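Local coordinates for germination protein YpeB (Bacillus megaterium QM B1551, PDB 5BOI) that takes part in spore germination, probably as an inhibitory partner in the dormant spore, and is represented here by its C-terminal PepSY-containing region, at residues Gln123-Val135 with Lys182-Asp194. Residues are numbered along the deposited sequence; the frame is centred on the assembly and turned at random.
Sequences QTESGVRIYPDSV and KVMEERLAIITND. With SO4 (sulfate ion), chain B; SO4 (sulfate ion), chain C.
Short strand 129-130 runs parallel to strand 182-192, and three backbone hydrogen bonds join the two segments: Arg-129 N to Leu-188 O (3.1 Å), Ile-190 N to Arg-129 O (2.8 Å) and Tyr-131 N to Ile-190 O (3.0 Å). This brief parallel pairing couples two PepSY-family regions of the chain, before a type I turn from Ile-130 to Asp-133 leads the first segment away. Pro-132 has no N-H to donate after Tyr-131 N, which suits the end of the pairing, and its CD lies against Ile-190 O. On one face, branched aliphatic side chains pack together: Ile-130 and Ile-190 lie side by side, their CD1 methyls in tight contact at 3.5 Å. Ile-130 reaches its partner because the chain folds back at chi2 (-62°). Ile-163, from a loop, also touches Ile-190. Across the sheet, the small Ala-189 lets the Tyr-131 ring come close edge-on, CE1 meeting its CB at 3.8 Å, while Phe-216 packs edge-to-face with the tyrosine. Arg-129, extended from CG to NE, carries its guanidinium over to Arg-187, whose CG methylene covers one face. Glu-185 OE2 would offset their like charges: it takes a weak bond from Arg-129 NH2 and sits over the Arg-187 guanidinium face, held by charge alone. Arg-187 bends at chi2 (-67°) and gives NH2 to O2 of the chain C sulfate, probably from the crystallisation liquor, while its NH1 donates to Glu-186 O at 3.0 Å.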
loop_
_atom_site.group_PDB
_atom_site.type_symbol
_atom_site.label_atom_id
_atom_site.label_comp_id
_atom_site.label_asym_id
_atom_site.label_seq_id
_atom_site.Cartn_x
_atom_site.Cartn_y
_atom_site.Cartn_z
ATOM N N GLN A 123 0.407 10.549 -0.911
ATOM C CA GLN A 123 0.466 11.859 -0.294
ATOM C C GLN A 123 0.446 12.916 -1.417
ATOM O O GLN A 123 1.236 12.815 -2.358
ATOM C CB GLN A 123 1.724 11.909 0.578
ATOM C CG GLN A 123 2.287 13.238 0.974
ATOM C CD GLN A 123 3.579 13.047 1.751
ATOM O OE1 GLN A 123 4.638 12.801 1.171
ATOM N NE2 GLN A 123 3.488 13.123 3.072
ATOM N N THR A 124 -0.476 13.882 -1.351
ATOM C CA THR A 124 -0.553 14.943 -2.376
ATOM C C THR A 124 0.627 15.900 -2.248
ATOM O O THR A 124 1.407 15.805 -1.306
ATOM C CB THR A 124 -1.847 15.790 -2.287
ATOM O OG1 THR A 124 -1.804 16.579 -1.097
ATOM C CG2 THR A 124 -3.118 14.890 -2.261
ATOM N N GLU A 125 0.686 16.864 -3.171
ATOM C CA GLU A 125 1.766 17.862 -3.237
ATOM C C GLU A 125 1.939 18.563 -1.889
ATOM O O GLU A 125 3.051 18.718 -1.408
ATOM C CB GLU A 125 1.452 18.866 -4.352
ATOM C CG GLU A 125 2.412 20.025 -4.492
ATOM C CD GLU A 125 1.997 20.953 -5.621
ATOM O OE1 GLU A 125 1.551 22.082 -5.331
ATOM O OE2 GLU A 125 2.114 20.542 -6.796
ATOM N N SER A 126 0.822 18.910 -1.251
ATOM C CA SER A 126 0.852 19.630 0.025
ATOM C C SER A 126 0.808 18.703 1.249
ATOM O O SER A 126 0.802 19.180 2.385
ATOM C CB SER A 126 -0.301 20.647 0.090
ATOM O OG SER A 126 -1.570 20.006 0.215
ATOM N N GLY A 127 0.816 17.388 1.040
ATOM C CA GLY A 127 0.993 16.485 2.158
ATOM C C GLY A 127 -0.298 15.849 2.650
ATOM O O GLY A 127 -0.276 15.110 3.645
ATOM N N VAL A 128 -1.400 16.083 1.945
ATOM C CA VAL A 128 -2.664 15.427 2.332
ATOM C C VAL A 128 -2.576 13.910 2.049
ATOM O O VAL A 128 -2.188 13.496 0.948
ATOM C CB VAL A 128 -3.874 16.031 1.591
ATOM C CG1 VAL A 128 -5.173 15.352 2.068
ATOM C CG2 VAL A 128 -3.959 17.553 1.814
ATOM N N ARG A 129 -2.930 13.079 3.029
ATOM C CA ARG A 129 -2.851 11.617 2.871
ATOM C C ARG A 129 -4.142 11.064 2.273
ATOM O O ARG A 129 -5.217 11.241 2.847
ATOM C CB ARG A 129 -2.565 10.950 4.213
ATOM C CG ARG A 129 -1.111 11.182 4.612
ATOM C CD ARG A 129 -0.764 10.874 6.046
ATOM N NE ARG A 129 0.548 11.452 6.337
ATOM C CZ ARG A 129 1.264 11.203 7.427
ATOM N NH1 ARG A 129 0.803 10.374 8.357
ATOM N NH2 ARG A 129 2.447 11.785 7.581
ATOM N N ILE A 130 -4.033 10.412 1.125
ATOM C CA ILE A 130 -5.210 9.918 0.418
ATOM C C ILE A 130 -5.321 8.420 0.694
ATOM O O ILE A 130 -4.757 7.592 -0.031
ATOM C CB ILE A 130 -5.123 10.153 -1.103
ATOM C CG1 ILE A 130 -4.713 11.589 -1.440
ATOM C CG2 ILE A 130 -6.409 9.751 -1.784
ATOM C CD1 ILE A 130 -5.684 12.639 -0.972
ATOM N N TYR A 131 -6.018 8.078 1.764
ATOM C CA TYR A 131 -6.082 6.680 2.182
ATOM C C TYR A 131 -6.685 5.691 1.158
ATOM O O TYR A 131 -6.232 4.550 1.104
ATOM C CB TYR A 131 -6.804 6.587 3.535
ATOM C CG TYR A 131 -5.858 6.919 4.672
ATOM C CD1 TYR A 131 -5.607 8.238 5.028
ATOM C CD2 TYR A 131 -5.222 5.917 5.382
ATOM C CE1 TYR A 131 -4.729 8.541 6.050
ATOM C CE2 TYR A 131 -4.360 6.201 6.401
ATOM C CZ TYR A 131 -4.100 7.490 6.726
ATOM O OH TYR A 131 -3.218 7.736 7.749
ATOM N N PRO A 132 -7.667 6.112 0.328
ATOM C CA PRO A 132 -8.156 5.192 -0.718
ATOM C C PRO A 132 -7.093 4.765 -1.742
ATOM O O PRO A 132 -7.196 3.683 -2.320
ATOM C CB PRO A 132 -9.249 6.009 -1.414
ATOM C CG PRO A 132 -9.730 6.966 -0.361
ATOM C CD PRO A 132 -8.505 7.328 0.413
ATOM N N ASP A 133 -6.094 5.609 -1.957
ATOM C CA ASP A 133 -5.070 5.376 -2.975
ATOM C C ASP A 133 -3.871 4.651 -2.357
ATOM O O ASP A 133 -2.842 5.266 -2.031
ATOM C CB ASP A 133 -4.646 6.706 -3.604
ATOM C CG ASP A 133 -5.790 7.374 -4.374
ATOM O OD1 ASP A 133 -6.952 6.937 -4.214
ATOM O OD2 ASP A 133 -5.537 8.333 -5.128
ATOM N N SER A 134 -4.017 3.343 -2.191
ATOM C CA SER A 134 -3.091 2.594 -1.345
ATOM C C SER A 134 -2.303 1.498 -2.068
ATOM O O SER A 134 -2.710 0.962 -3.102
ATOM C CB SER A 134 -3.854 1.972 -0.170
ATOM O OG SER A 134 -4.781 0.984 -0.601
ATOM N N VAL A 135 -1.159 1.179 -1.483
ATOM C CA VAL A 135 -0.294 0.114 -1.975
ATOM C C VAL A 135 -0.034 -0.823 -0.804
ATOM O O VAL A 135 0.298 -0.364 0.295
ATOM C CB VAL A 135 1.003 0.657 -2.520
ATOM C CG1 VAL A 135 1.918 -0.505 -2.947
ATOM C CG2 VAL A 135 0.744 1.598 -3.699
ATOM N N LYS A 182 -3.332 11.552 23.907
ATOM C CA LYS A 182 -2.080 12.299 23.892
ATOM C C LYS A 182 -1.549 12.398 22.464
ATOM O O LYS A 182 -0.920 11.467 21.961
ATOM C CB LYS A 182 -1.040 11.643 24.806
ATOM C CG LYS A 182 -1.539 11.366 26.219
ATOM C CD LYS A 182 -2.167 12.609 26.834
ATOM C CE LYS A 182 -2.770 12.314 28.198
ATOM N NZ LYS A 182 -1.721 12.007 29.207
ATOM N N VAL A 183 -1.800 13.531 21.813
ATOM C CA VAL A 183 -1.478 13.671 20.395
ATOM C C VAL A 183 0.016 13.703 20.160
ATOM O O VAL A 183 0.756 14.364 20.891
ATOM C CB VAL A 183 -2.102 14.949 19.799
ATOM C CG1 VAL A 183 -1.802 15.048 18.315
ATOM C CG2 VAL A 183 -3.598 14.956 20.041
ATOM N N MET A 184 0.467 12.993 19.133
ATOM C CA MET A 184 1.873 13.040 18.749
ATOM C C MET A 184 2.042 13.629 17.349
ATOM O O MET A 184 3.089 14.174 17.013
ATOM C CB MET A 184 2.482 11.641 18.822
ATOM C CG MET A 184 2.472 11.070 20.236
ATOM S SD MET A 184 2.541 9.266 20.292
ATOM C CE MET A 184 3.282 8.872 18.707
ATOM N N GLU A 185 0.990 13.556 16.543
ATOM C CA GLU A 185 1.069 14.004 15.158
ATOM C C GLU A 185 -0.309 14.361 14.596
ATOM O O GLU A 185 -1.306 13.727 14.944
ATOM C CB GLU A 185 1.718 12.919 14.302
ATOM C CG GLU A 185 1.883 13.315 12.855
ATOM C CD GLU A 185 3.033 12.593 12.178
ATOM O OE1 GLU A 185 3.995 12.215 12.882
ATOM O OE2 GLU A 185 2.977 12.417 10.943
ATOM N N GLU A 186 -0.356 15.365 13.729
ATOM C CA GLU A 186 -1.601 15.721 13.034
ATOM C C GLU A 186 -1.336 16.074 11.574
ATOM O O GLU A 186 -0.413 16.833 11.285
ATOM C CB GLU A 186 -2.282 16.911 13.734
ATOM C CG GLU A 186 -3.529 17.463 13.017
ATOM C CD GLU A 186 -3.191 18.394 11.852
ATOM O OE1 GLU A 186 -2.260 19.209 11.997
ATOM O OE2 GLU A 186 -3.844 18.302 10.791
ATOM N N ARG A 187 -2.175 15.567 10.673
ATOM C CA ARG A 187 -2.106 15.869 9.239
ATOM C C ARG A 187 -3.513 15.955 8.650
ATOM O O ARG A 187 -4.460 15.496 9.277
ATOM C CB ARG A 187 -1.327 14.787 8.494
ATOM C CG ARG A 187 0.144 14.650 8.890
ATOM C CD ARG A 187 0.974 15.880 8.486
ATOM N NE ARG A 187 2.405 15.609 8.659
ATOM C CZ ARG A 187 3.050 15.662 9.817
ATOM N NH1 ARG A 187 2.416 16.004 10.929
ATOM N NH2 ARG A 187 4.354 15.383 9.860
ATOM N N LEU A 188 -3.659 16.512 7.448
ATOM C CA LEU A 188 -4.941 16.390 6.723
ATOM C C LEU A 188 -4.998 15.085 5.937
ATOM O O LEU A 188 -3.971 14.566 5.488
ATOM C CB LEU A 188 -5.145 17.554 5.761
ATOM C CG LEU A 188 -5.648 18.864 6.345
ATOM C CD1 LEU A 188 -5.481 19.954 5.304
ATOM C CD2 LEU A 188 -7.140 18.751 6.719
ATOM N N ALA A 189 -6.195 14.532 5.775
ATOM C CA ALA A 189 -6.322 13.231 5.118
ATOM C C ALA A 189 -7.693 13.099 4.468
ATOM O O ALA A 189 -8.663 13.729 4.910
ATOM C CB ALA A 189 -6.083 12.103 6.114
ATOM N N ILE A 190 -7.750 12.323 3.390
ATOM C CA ILE A 190 -9.002 11.945 2.753
ATOM C C ILE A 190 -9.255 10.468 3.038
ATOM O O ILE A 190 -8.388 9.633 2.798
ATOM C CB ILE A 190 -8.975 12.166 1.240
ATOM C CG1 ILE A 190 -8.973 13.664 0.926
ATOM C CG2 ILE A 190 -10.161 11.468 0.575
ATOM C CD1 ILE A 190 -8.857 13.963 -0.538
ATOM N N ILE A 191 -10.431 10.156 3.576
ATOM C CA ILE A 191 -10.833 8.769 3.745
ATOM C C ILE A 191 -12.260 8.667 3.244
ATOM O O ILE A 191 -12.903 9.690 2.929
ATOM C CB ILE A 191 -10.782 8.292 5.222
ATOM C CG1 ILE A 191 -11.792 9.076 6.073
ATOM C CG2 ILE A 191 -9.367 8.360 5.793
ATOM C CD1 ILE A 191 -11.980 8.532 7.487
ATOM N N THR A 192 -12.777 7.443 3.185
ATOM C CA THR A 192 -14.222 7.298 3.047
ATOM C C THR A 192 -14.871 7.389 4.419
ATOM O O THR A 192 -14.248 7.077 5.431
ATOM C CB THR A 192 -14.605 5.981 2.393
ATOM O OG1 THR A 192 -14.087 4.906 3.184
ATOM C CG2 THR A 192 -14.019 5.912 0.971
ATOM N N ASN A 193 -16.119 7.851 4.462
ATOM C CA ASN A 193 -16.906 7.738 5.681
ATOM C C ASN A 193 -17.484 6.334 5.696
ATOM O O ASN A 193 -17.152 5.532 4.827
ATOM C CB ASN A 193 -18.002 8.804 5.730
ATOM C CG ASN A 193 -18.877 8.798 4.490
ATOM O OD1 ASN A 193 -18.918 7.815 3.733
ATOM N ND2 ASN A 193 -19.549 9.920 4.247
ATOM N N ASP A 194 -18.372 6.031 6.637
ATOM C CA ASP A 194 -18.887 4.669 6.727
ATOM C C ASP A 194 -19.685 4.261 5.483
ATOM O O ASP A 194 -19.970 3.083 5.284
ATOM C CB ASP A 194 -19.753 4.498 7.976
ATOM C CG ASP A 194 -19.826 3.051 8.433
ATOM O OD1 ASP A 194 -18.864 2.307 8.155
ATOM O OD2 ASP A 194 -20.835 2.653 9.056
HETATM S S SO4 B . -2.910 19.686 -3.060
HETATM O O1 SO4 B . -3.449 18.827 -4.108
HETATM O O2 SO4 B . -2.920 18.980 -1.785
HETATM O O3 SO4 B . -1.542 20.059 -3.416
HETATM O O4 SO4 B . -3.725 20.890 -2.944
HETATM S S SO4 C . 5.571 15.323 5.909
HETATM O O1 SO4 C . 5.037 14.702 4.696
HETATM O O2 SO4 C . 5.204 14.524 7.074
HETATM O O3 SO4 C . 5.041 16.679 6.061
HETATM O O4 SO4 C . 7.032 15.368 5.810
#